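Local coordinates for amidohydrolase 3 domain-containing protein (Pyrococcus furiosus, PDB 3ICJ), which is uncharacterised but binds two zinc ions and probably hydrolyses carbon-nitrogen bonds other than peptide bonds, at residues Val236-Glu246 / Met263-Leu273; Ser424-Thr433 / Ala466-Val477. One frame throughout, in Å; residues are numbered along the deposited sequence.

Contact 1: residues Val236-Glu246 / Met263-Leu273; sequences VHSVGFMSVGE and MNVFAYLSPEL
The Phe241 ring has Val244 CG2 over the centre of one face and Val265 CG1 at its edge, 4.0 Å from Phe241 CD2. The two parallel strands here, joined through helix 246-257, form a beta-alpha-beta unit of the amidohydrolase barrel. Phe266 turns an edge to the other strand, its CD2 3.5 Å from Val239 O and near the ring plane, while Trp293 meets it edge-to-face. Met242 lies beside the Tyr268 ring in a Met-aromatic contact, Met242 SD 4.5 Å from the ring centroid and obliquely 32° off its normal; the methyl Met242 CE packs on Tyr268 CD1 at 3.5 Å. Arg370 makes a cation-pi contact with that ring, and Asp344 bonds its hydroxyl. The face with Met242 and Tyr268 looks toward the zinc site; that with Val239, Phe241 and Val244 packs on helices 217-233 and 246-257. Backbone bonds run in a regular ladder from Asn264 to Tyr268; the chain turns a corner at Ser243, and Val244 N bonds to Tyr268 O at 3.1 Å. At the start, Asn264 ND2 gives Ser238 OG an almost straight 3.0 Å bond (173°) in the amide plane and another to Glu493, while Asn264 OD1 accepts from Arg289 and Arg291; bonds at both ends fix the amide's rotation. Nearby, Met263 folds back at its last torsion (chi3 -39°), its methyl CE 3.8 Å from Val239 CG1.

Contact 2: residues Ser424-Thr433 / Ala466-Val477; sequences SSITKLGFST and ALHLYTHGSAQV
Phe431 packs on both Leu469 and Tyr470 of helix 466-477. Leu469 CB stands squarely over one face of the Phe431 ring, 3.7 Å from its centroid, and Leu469 CD1 reaches Phe431 CZ at 3.6 Å. Phe431 CB in turn rests over the Tyr470 ring, toward its rim. The backbone is pinned too: Phe431 N bonds to Leu469 O (3.1 Å, 147°), coming from well above the carbonyl plane, and weakly to Ser474 OG, itself hydrogen-bonded to Phe98 O of strand 92-102. The wider pi-type turn at 469-473, where the bond from Ser474 N to Leu469 O is weak, is consistent with that carbonyl being accessible. Next door, with no side chain on Gly430 or Gly473, the backbones come into direct contact, Gly430 CA lying 3.6 Å from Ser474 N. Packing slackens toward Lys428, whose exposed, extended chain crosses Gln476 at about a right angle, Lys428 CE staying 3.7 Å from Gln476 NE2. Strand 429-431 pairs with strand 391-394, and Phe431 also bonds to Ser100 of strand 92-102. Further on, Thr433 OG1 bonds to Asp99, and the chain runs straight into Asp434, a zinc ligand, as at the end of the last barrel strand in amidohydrolases.

Overall arrangement
Both contacts are largely buried, contact 1 nearer the middle of the chain; each has an exposed rim, at Glu272 in contact 1 and at Lys428 in contact 2. They share no segment, and their centres lie about 18 Å apart, yet strand 92-102 ties them together: strand 236-244 pairs with it in contact 1, while both segments of contact 2 send hydrogen bonds to it. Met242 and Ser432, one from each contact, touch the zinc ligand His101. The chemistry differs with place. Contact 1 is a strand pair inside the barrel wall, held by repeated backbone bonds, whereas contact 2 sets a helix against a strand, chiefly through CH-pi and apolar contacts with few hydrogen bonds.

Contact 1: residues Val236-Glu246 / Met263-Leu273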
loop_
_atom_site.group_PDB
_atom_site.type_symbol
_atom_site.label_atom_id
_atom_site.label_comp_id
_atom_site.label_asym_id
_atom_site.label_seq_id
_atom_site.Cartn_x
_atom_site.Cartn_y
_atom_site.Cartn_z
ATOM N N VAL A 236 -0.529 -11.392 5.619
ATOM C CA VAL A 236 0.223 -10.740 4.546
ATOM C C VAL A 236 1.716 -10.888 4.850
ATOM O O VAL A 236 2.212 -10.401 5.889
ATOM C CB VAL A 236 -0.145 -9.209 4.404
ATOM C CG1 VAL A 236 0.657 -8.539 3.279
ATOM C CG2 VAL A 236 -1.645 -9.020 4.198
ATOM N N HIS A 237 2.429 -11.577 3.970
ATOM C CA HIS A 237 3.854 -11.870 4.197
ATOM C C HIS A 237 4.800 -11.131 3.254
ATOM O O HIS A 237 6.012 -11.259 3.398
ATOM C CB HIS A 237 4.133 -13.371 4.061
ATOM C CG HIS A 237 3.530 -14.221 5.136
ATOM N ND1 HIS A 237 3.977 -15.499 5.393
ATOM C CD2 HIS A 237 2.486 -14.013 5.975
ATOM C CE1 HIS A 237 3.259 -16.030 6.369
ATOM N NE2 HIS A 237 2.336 -15.153 6.729
ATOM N N SER A 238 4.255 -10.422 2.261
ATOM C CA SER A 238 5.068 -9.672 1.285
ATOM C C SER A 238 4.341 -8.394 0.896
ATOM O O SER A 238 3.106 -8.388 0.809
ATOM C CB SER A 238 5.362 -10.506 0.013
ATOM O OG SER A 238 5.646 -11.870 0.294
ATOM N N VAL A 239 5.093 -7.311 0.681
ATOM C CA VAL A 239 4.515 -6.005 0.380
ATOM C C VAL A 239 5.325 -5.270 -0.678
ATOM O O VAL A 239 6.550 -5.419 -0.759
ATOM C CB VAL A 239 4.362 -5.068 1.629
ATOM C CG1 VAL A 239 3.348 -5.631 2.625
ATOM C CG2 VAL A 239 5.699 -4.826 2.323
ATOM N N GLY A 240 4.637 -4.507 -1.517
ATOM C CA GLY A 240 5.319 -3.487 -2.297
ATOM C C GLY A 240 5.243 -2.252 -1.439
ATOM O O GLY A 240 4.144 -1.739 -1.175
ATOM N N PHE A 241 6.391 -1.799 -0.941
ATOM C CA PHE A 241 6.448 -0.599 -0.099
ATOM C C PHE A 241 6.752 0.610 -0.998
ATOM O O PHE A 241 7.879 0.755 -1.506
ATOM C CB PHE A 241 7.499 -0.841 1.000
ATOM C CG PHE A 241 7.682 0.291 2.013
ATOM C CD1 PHE A 241 6.884 1.449 2.022
ATOM C CD2 PHE A 241 8.650 0.151 2.994
ATOM C CE1 PHE A 241 7.086 2.460 2.973
ATOM C CE2 PHE A 241 8.872 1.149 3.965
ATOM C CZ PHE A 241 8.070 2.308 3.961
ATOM N N MET A 242 5.748 1.477 -1.193
ATOM C CA MET A 242 5.842 2.596 -2.146
ATOM C C MET A 242 6.301 3.855 -1.437
ATOM O O MET A 242 6.032 4.010 -0.262
ATOM C CB MET A 242 4.482 2.910 -2.791
ATOM C CG MET A 242 3.905 1.851 -3.729
ATOM S SD MET A 242 4.863 1.393 -5.185
ATOM C CE MET A 242 5.190 -0.219 -4.509
ATOM N N SER A 243 6.960 4.752 -2.177
ATOM C CA SER A 243 7.428 6.057 -1.664
ATOM C C SER A 243 8.340 5.951 -0.437
ATOM O O SER A 243 8.088 6.583 0.589
ATOM C CB SER A 243 6.236 6.984 -1.372
ATOM O OG SER A 243 5.450 7.171 -2.531
ATOM N N VAL A 244 9.375 5.121 -0.530
ATOM C CA VAL A 244 10.353 4.994 0.548
ATOM C C VAL A 244 11.316 6.202 0.447
ATOM O O VAL A 244 12.051 6.334 -0.544
ATOM C CB VAL A 244 11.132 3.630 0.468
ATOM C CG1 VAL A 244 12.126 3.504 1.603
ATOM C CG2 VAL A 244 10.176 2.422 0.455
ATOM N N GLY A 245 11.264 7.091 1.444
ATOM C CA GLY A 245 12.159 8.250 1.533
ATOM C C GLY A 245 13.455 7.933 2.265
ATOM O O GLY A 245 13.703 6.780 2.621
ATOM N N GLU A 246 14.269 8.962 2.502
ATOM C CA GLU A 246 15.599 8.818 3.107
ATOM C C GLU A 246 15.584 8.059 4.432
ATOM O O GLU A 246 16.306 7.064 4.568
ATOM C CB GLU A 246 16.290 10.181 3.310
ATOM C CG GLU A 246 16.583 10.962 2.034
ATOM C CD GLU A 246 18.036 10.860 1.553
ATOM O OE1 GLU A 246 18.882 10.275 2.267
ATOM O OE2 GLU A 246 18.328 11.385 0.451
ATOM N N MET A 263 9.069 -10.033 6.946
ATOM C CA MET A 263 8.211 -10.121 5.769
ATOM C C MET A 263 9.040 -9.650 4.596
ATOM O O MET A 263 10.050 -8.970 4.797
ATOM C CB MET A 263 6.887 -9.312 5.971
ATOM C CG MET A 263 6.924 -7.746 5.871
ATOM S SD MET A 263 5.325 -6.843 6.248
ATOM C CE MET A 263 4.209 -7.934 5.502
ATOM N N ASN A 264 8.646 -10.040 3.384
ATOM C CA ASN A 264 9.320 -9.619 2.157
ATOM C C ASN A 264 8.931 -8.208 1.774
ATOM O O ASN A 264 7.765 -7.925 1.609
ATOM C CB ASN A 264 8.994 -10.576 1.027
ATOM C CG ASN A 264 9.329 -11.990 1.383
ATOM O OD1 ASN A 264 10.484 -12.297 1.719
ATOM N ND2 ASN A 264 8.323 -12.874 1.342
ATOM N N VAL A 265 9.912 -7.316 1.691
ATOM C CA VAL A 265 9.641 -5.885 1.521
ATOM C C VAL A 265 10.294 -5.476 0.213
ATOM O O VAL A 265 11.514 -5.521 0.081
ATOM C CB VAL A 265 10.216 -5.037 2.678
ATOM C CG1 VAL A 265 10.038 -3.525 2.392
ATOM C CG2 VAL A 265 9.592 -5.413 4.025
ATOM N N PHE A 266 9.472 -5.146 -0.775
ATOM C CA PHE A 266 9.991 -4.707 -2.064
ATOM C C PHE A 266 9.882 -3.182 -2.101
ATOM O O PHE A 266 8.797 -2.635 -2.270
ATOM C CB PHE A 266 9.248 -5.378 -3.229
ATOM C CG PHE A 266 9.426 -6.873 -3.279
ATOM C CD1 PHE A 266 10.398 -7.452 -4.108
ATOM C CD2 PHE A 266 8.626 -7.701 -2.499
ATOM C CE1 PHE A 266 10.575 -8.849 -4.154
ATOM C CE2 PHE A 266 8.806 -9.095 -2.507
ATOM C CZ PHE A 266 9.769 -9.676 -3.342
ATOM N N ALA A 267 11.011 -2.509 -1.905
ATOM C CA ALA A 267 11.015 -1.066 -1.662
ATOM C C ALA A 267 11.047 -0.291 -2.968
ATOM O O ALA A 267 11.906 -0.539 -3.816
ATOM C CB ALA A 267 12.217 -0.686 -0.764
ATOM N N TYR A 268 10.080 0.603 -3.149
ATOM C CA TYR A 268 10.053 1.484 -4.324
ATOM C C TYR A 268 10.360 2.881 -3.802
ATOM O O TYR A 268 9.526 3.508 -3.144
ATOM C CB TYR A 268 8.695 1.444 -5.039
ATOM C CG TYR A 268 8.530 0.237 -5.951
ATOM C CD1 TYR A 268 8.440 -1.052 -5.426
ATOM C CD2 TYR A 268 8.479 0.387 -7.330
ATOM C CE1 TYR A 268 8.285 -2.167 -6.245
ATOM C CE2 TYR A 268 8.338 -0.729 -8.181
ATOM C CZ TYR A 268 8.240 -2.002 -7.622
ATOM O OH TYR A 268 8.111 -3.098 -8.424
ATOM N N LEU A 269 11.570 3.343 -4.098
ATOM C CA LEU A 269 12.151 4.533 -3.460
ATOM C C LEU A 269 11.619 5.823 -4.055
ATOM O O LEU A 269 11.261 5.855 -5.231
ATOM C CB LEU A 269 13.684 4.518 -3.618
ATOM C CG LEU A 269 14.511 3.291 -3.199
ATOM C CD1 LEU A 269 16.011 3.593 -3.156
ATOM C CD2 LEU A 269 14.058 2.792 -1.878
ATOM N N SER A 270 11.568 6.891 -3.256
ATOM C CA SER A 270 11.357 8.222 -3.819
ATOM C C SER A 270 12.568 8.603 -4.704
ATOM O O SER A 270 13.716 8.194 -4.412
ATOM C CB SER A 270 11.105 9.257 -2.716
ATOM O OG SER A 270 12.311 9.772 -2.199
ATOM N N PRO A 271 12.321 9.361 -5.818
ATOM C CA PRO A 271 13.364 9.709 -6.801
ATOM C C PRO A 271 14.523 10.565 -6.269
ATOM O O PRO A 271 15.585 10.591 -6.888
ATOM C CB PRO A 271 12.587 10.475 -7.903
ATOM C CG PRO A 271 11.289 10.905 -7.253
ATOM C CD PRO A 271 10.983 9.795 -6.296
ATOM N N GLU A 272 14.315 11.246 -5.141
ATOM C CA GLU A 272 15.376 11.969 -4.422
ATOM C C GLU A 272 16.543 11.077 -4.037
ATOM O O GLU A 272 17.650 11.547 -3.921
ATOM C CB GLU A 272 14.836 12.613 -3.147
ATOM C CG GLU A 272 13.965 13.843 -3.386
ATOM C CD GLU A 272 12.516 13.485 -3.683
ATOM O OE1 GLU A 272 12.044 12.434 -3.178
ATOM O OE2 GLU A 272 11.856 14.254 -4.421
ATOM N N LEU A 273 16.281 9.794 -3.815
ATOM C CA LEU A 273 17.325 8.836 -3.468
ATOM C C LEU A 273 18.240 8.410 -4.626
ATOM O O LEU A 273 19.279 7.818 -4.366
ATOM C CB LEU A 273 16.728 7.584 -2.788
ATOM C CG LEU A 273 16.386 7.849 -1.314
ATOM C CD1 LEU A 273 15.439 6.784 -0.779
ATOM C CD2 LEU A 273 17.683 7.861 -0.512
#

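Contact 2: residues Ser424-Thr433 / Ala466-Val477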
loop_
_atom_site.group_PDB
_atom_site.type_symbol
_atom_site.label_atom_id
_atom_site.label_comp_id
_atom_site.label_asym_id
_atom_site.label_seq_id
_atom_site.Cartn_x
_atom_site.Cartn_y
_atom_site.Cartn_z
ATOM N N SER A 424 -7.524 -7.311 -15.429
ATOM C CA SER A 424 -6.888 -8.592 -15.137
ATOM C C SER A 424 -6.898 -9.572 -16.328
ATOM O O SER A 424 -6.025 -10.433 -16.428
ATOM C CB SER A 424 -7.516 -9.229 -13.900
ATOM O OG SER A 424 -8.865 -9.563 -14.167
ATOM N N SER A 425 -7.846 -9.409 -17.254
ATOM C CA SER A 425 -7.891 -10.241 -18.455
ATOM C C SER A 425 -6.938 -9.790 -19.585
ATOM O O SER A 425 -6.682 -10.557 -20.511
ATOM C CB SER A 425 -9.327 -10.323 -18.983
ATOM O OG SER A 425 -9.688 -9.094 -19.603
ATOM N N ILE A 426 -6.421 -8.562 -19.524
ATOM C CA ILE A 426 -5.538 -8.069 -20.605
ATOM C C ILE A 426 -4.067 -7.885 -20.208
ATOM O O ILE A 426 -3.211 -7.735 -21.084
ATOM C CB ILE A 426 -6.046 -6.749 -21.265
ATOM C CG1 ILE A 426 -5.986 -5.586 -20.258
ATOM C CG2 ILE A 426 -7.439 -6.959 -21.929
ATOM C CD1 ILE A 426 -6.198 -4.197 -20.831
ATOM N N THR A 427 -3.772 -7.862 -18.905
ATOM C CA THR A 427 -2.401 -7.671 -18.448
ATOM C C THR A 427 -2.218 -8.293 -17.059
ATOM O O THR A 427 -3.174 -8.841 -16.486
ATOM C CB THR A 427 -2.020 -6.155 -18.428
ATOM O OG1 THR A 427 -0.611 -6.010 -18.211
ATOM C CG2 THR A 427 -2.790 -5.393 -17.343
ATOM N N LYS A 428 -1.000 -8.213 -16.528
ATOM C CA LYS A 428 -0.744 -8.649 -15.151
ATOM C C LYS A 428 -1.282 -7.632 -14.167
ATOM O O LYS A 428 -0.920 -6.449 -14.228
ATOM C CB LYS A 428 0.753 -8.897 -14.913
ATOM C CG LYS A 428 1.230 -10.185 -15.585
ATOM C CD LYS A 428 2.733 -10.229 -15.749
ATOM C CE LYS A 428 3.110 -11.503 -16.513
ATOM N NZ LYS A 428 4.563 -11.574 -16.784
ATOM N N LEU A 429 -2.148 -8.092 -13.263
ATOM C CA LEU A 429 -2.768 -7.192 -12.289
ATOM C C LEU A 429 -2.610 -7.769 -10.886
ATOM O O LEU A 429 -2.559 -8.970 -10.719
ATOM C CB LEU A 429 -4.248 -6.916 -12.625
ATOM C CG LEU A 429 -4.985 -5.958 -11.680
ATOM C CD1 LEU A 429 -5.702 -4.858 -12.406
ATOM C CD2 LEU A 429 -5.964 -6.747 -10.841
ATOM N N GLY A 430 -2.513 -6.901 -9.891
ATOM C CA GLY A 430 -2.342 -7.347 -8.507
ATOM C C GLY A 430 -3.214 -6.513 -7.594
ATOM O O GLY A 430 -3.601 -5.394 -7.960
ATOM N N PHE A 431 -3.526 -7.068 -6.416
ATOM C CA PHE A 431 -4.375 -6.402 -5.453
ATOM C C PHE A 431 -3.579 -5.807 -4.314
ATOM O O PHE A 431 -2.564 -6.368 -3.880
ATOM C CB PHE A 431 -5.447 -7.341 -4.892
ATOM C CG PHE A 431 -6.628 -7.568 -5.814
ATOM C CD1 PHE A 431 -6.772 -6.868 -7.016
ATOM C CD2 PHE A 431 -7.609 -8.492 -5.458
ATOM C CE1 PHE A 431 -7.881 -7.096 -7.847
ATOM C CE2 PHE A 431 -8.716 -8.719 -6.278
ATOM C CZ PHE A 431 -8.853 -8.013 -7.473
ATOM N N SER A 432 -4.069 -4.667 -3.835
ATOM C CA SER A 432 -3.463 -3.927 -2.748
ATOM C C SER A 432 -4.512 -3.126 -2.005
ATOM O O SER A 432 -5.663 -3.047 -2.430
ATOM C CB SER A 432 -2.375 -2.982 -3.261
ATOM O OG SER A 432 -2.801 -2.175 -4.360
ATOM N N THR A 433 -4.096 -2.524 -0.896
ATOM C CA THR A 433 -4.982 -1.725 -0.074
ATOM C C THR A 433 -4.641 -0.241 -0.082
ATOM O O THR A 433 -5.509 0.585 0.230
ATOM C CB THR A 433 -4.973 -2.230 1.381
ATOM O OG1 THR A 433 -3.639 -2.168 1.910
ATOM C CG2 THR A 433 -5.455 -3.669 1.428
ATOM N N ALA A 466 -9.966 -13.422 -7.424
ATOM C CA ALA A 466 -9.568 -12.443 -6.396
ATOM C C ALA A 466 -8.421 -12.965 -5.526
ATOM O O ALA A 466 -7.489 -12.221 -5.216
ATOM C CB ALA A 466 -10.760 -12.036 -5.532
ATOM N N LEU A 467 -8.484 -14.244 -5.156
ATOM C CA LEU A 467 -7.395 -14.875 -4.399
ATOM C C LEU A 467 -6.111 -14.993 -5.236
ATOM O O LEU A 467 -5.018 -14.701 -4.743
ATOM C CB LEU A 467 -7.839 -16.229 -3.850
ATOM C CG LEU A 467 -8.890 -16.130 -2.724
ATOM C CD1 LEU A 467 -9.666 -17.417 -2.581
ATOM C CD2 LEU A 467 -8.291 -15.725 -1.400
ATOM N N HIS A 468 -6.251 -15.385 -6.505
ATOM C CA HIS A 468 -5.128 -15.334 -7.425
ATOM C C HIS A 468 -4.461 -13.955 -7.490
ATOM O O HIS A 468 -3.234 -13.841 -7.312
ATOM C CB HIS A 468 -5.543 -15.749 -8.836
ATOM C CG HIS A 468 -4.490 -15.452 -9.849
ATOM N ND1 HIS A 468 -3.247 -16.050 -9.817
ATOM C CD2 HIS A 468 -4.478 -14.603 -10.905
ATOM C CE1 HIS A 468 -2.515 -15.581 -10.816
ATOM N NE2 HIS A 468 -3.239 -14.702 -11.488
ATOM N N LEU A 469 -5.270 -12.917 -7.718
ATOM C CA LEU A 469 -4.781 -11.518 -7.808
ATOM C C LEU A 469 -4.111 -10.985 -6.539
ATOM O O LEU A 469 -3.182 -10.183 -6.609
ATOM C CB LEU A 469 -5.911 -10.573 -8.261
ATOM C CG LEU A 469 -6.417 -10.973 -9.657
ATOM C CD1 LEU A 469 -7.744 -10.275 -9.984
ATOM C CD2 LEU A 469 -5.378 -10.759 -10.756
ATOM N N TYR A 470 -4.552 -11.459 -5.391
ATOM C CA TYR A 470 -4.012 -11.025 -4.113
ATOM C C TYR A 470 -2.829 -11.876 -3.641
ATOM O O TYR A 470 -2.291 -11.650 -2.581
ATOM C CB TYR A 470 -5.115 -11.043 -3.063
ATOM C CG TYR A 470 -5.152 -9.870 -2.122
ATOM C CD1 TYR A 470 -6.347 -9.321 -1.732
ATOM C CD2 TYR A 470 -3.997 -9.330 -1.610
ATOM C CE1 TYR A 470 -6.389 -8.278 -0.864
ATOM C CE2 TYR A 470 -4.033 -8.284 -0.750
ATOM C CZ TYR A 470 -5.232 -7.761 -0.377
ATOM O OH TYR A 470 -5.271 -6.719 0.486
ATOM N N THR A 471 -2.438 -12.846 -4.453
ATOM C CA THR A 471 -1.269 -13.657 -4.197
ATOM C C THR A 471 -0.250 -13.602 -5.338
ATOM O O THR A 471 0.667 -12.810 -5.310
ATOM C CB THR A 471 -1.658 -15.109 -3.862
ATOM O OG1 THR A 471 -2.512 -15.624 -4.877
ATOM C CG2 THR A 471 -2.379 -15.188 -2.545
ATOM N N HIS A 472 -0.427 -14.442 -6.347
ATOM C CA HIS A 472 0.481 -14.483 -7.474
ATOM C C HIS A 472 0.368 -13.237 -8.341
ATOM O O HIS A 472 1.332 -12.794 -8.911
ATOM C CB HIS A 472 0.277 -15.747 -8.318
ATOM C CG HIS A 472 1.375 -16.004 -9.303
ATOM N ND1 HIS A 472 1.143 -16.203 -10.642
ATOM C CD2 HIS A 472 2.715 -16.084 -9.143
ATOM C CE1 HIS A 472 2.287 -16.410 -11.261
ATOM N NE2 HIS A 472 3.256 -16.337 -10.373
ATOM N N GLY A 473 -0.824 -12.674 -8.410
ATOM C CA GLY A 473 -1.062 -11.490 -9.236
ATOM C C GLY A 473 -0.171 -10.359 -8.758
ATOM O O GLY A 473 0.618 -9.795 -9.517
ATOM N N SER A 474 -0.279 -10.070 -7.464
ATOM C CA SER A 474 0.567 -9.109 -6.796
ATOM C C SER A 474 2.067 -9.387 -6.948
ATOM O O SER A 474 2.842 -8.467 -7.216
ATOM C CB SER A 474 0.189 -9.060 -5.330
ATOM O OG SER A 474 -0.977 -8.279 -5.143
ATOM N N ALA A 475 2.462 -10.647 -6.792
ATOM C CA ALA A 475 3.851 -11.048 -6.967
ATOM C C ALA A 475 4.371 -10.718 -8.355
ATOM O O ALA A 475 5.459 -10.157 -8.496
ATOM C CB ALA A 475 4.020 -12.538 -6.675
ATOM N N GLN A 476 3.582 -11.043 -9.380
ATOM C CA GLN A 476 3.974 -10.760 -10.775
ATOM C C GLN A 476 4.079 -9.283 -11.054
ATOM O O GLN A 476 4.966 -8.853 -11.767
ATOM C CB GLN A 476 3.028 -11.424 -11.769
ATOM C CG GLN A 476 3.210 -12.920 -11.766
ATOM C CD GLN A 476 3.085 -13.507 -13.128
ATOM O OE1 GLN A 476 1.976 -13.778 -13.609
ATOM N NE2 GLN A 476 4.227 -13.722 -13.775
ATOM N N VAL A 477 3.191 -8.514 -10.438
ATOM C CA VAL A 477 3.150 -7.073 -10.594
ATOM C C VAL A 477 4.376 -6.431 -9.934
ATOM O O VAL A 477 4.869 -5.404 -10.403
ATOM C CB VAL A 477 1.770 -6.551 -10.104
ATOM C CG1 VAL A 477 1.797 -5.109 -9.680
ATOM C CG2 VAL A 477 0.759 -6.780 -11.232
#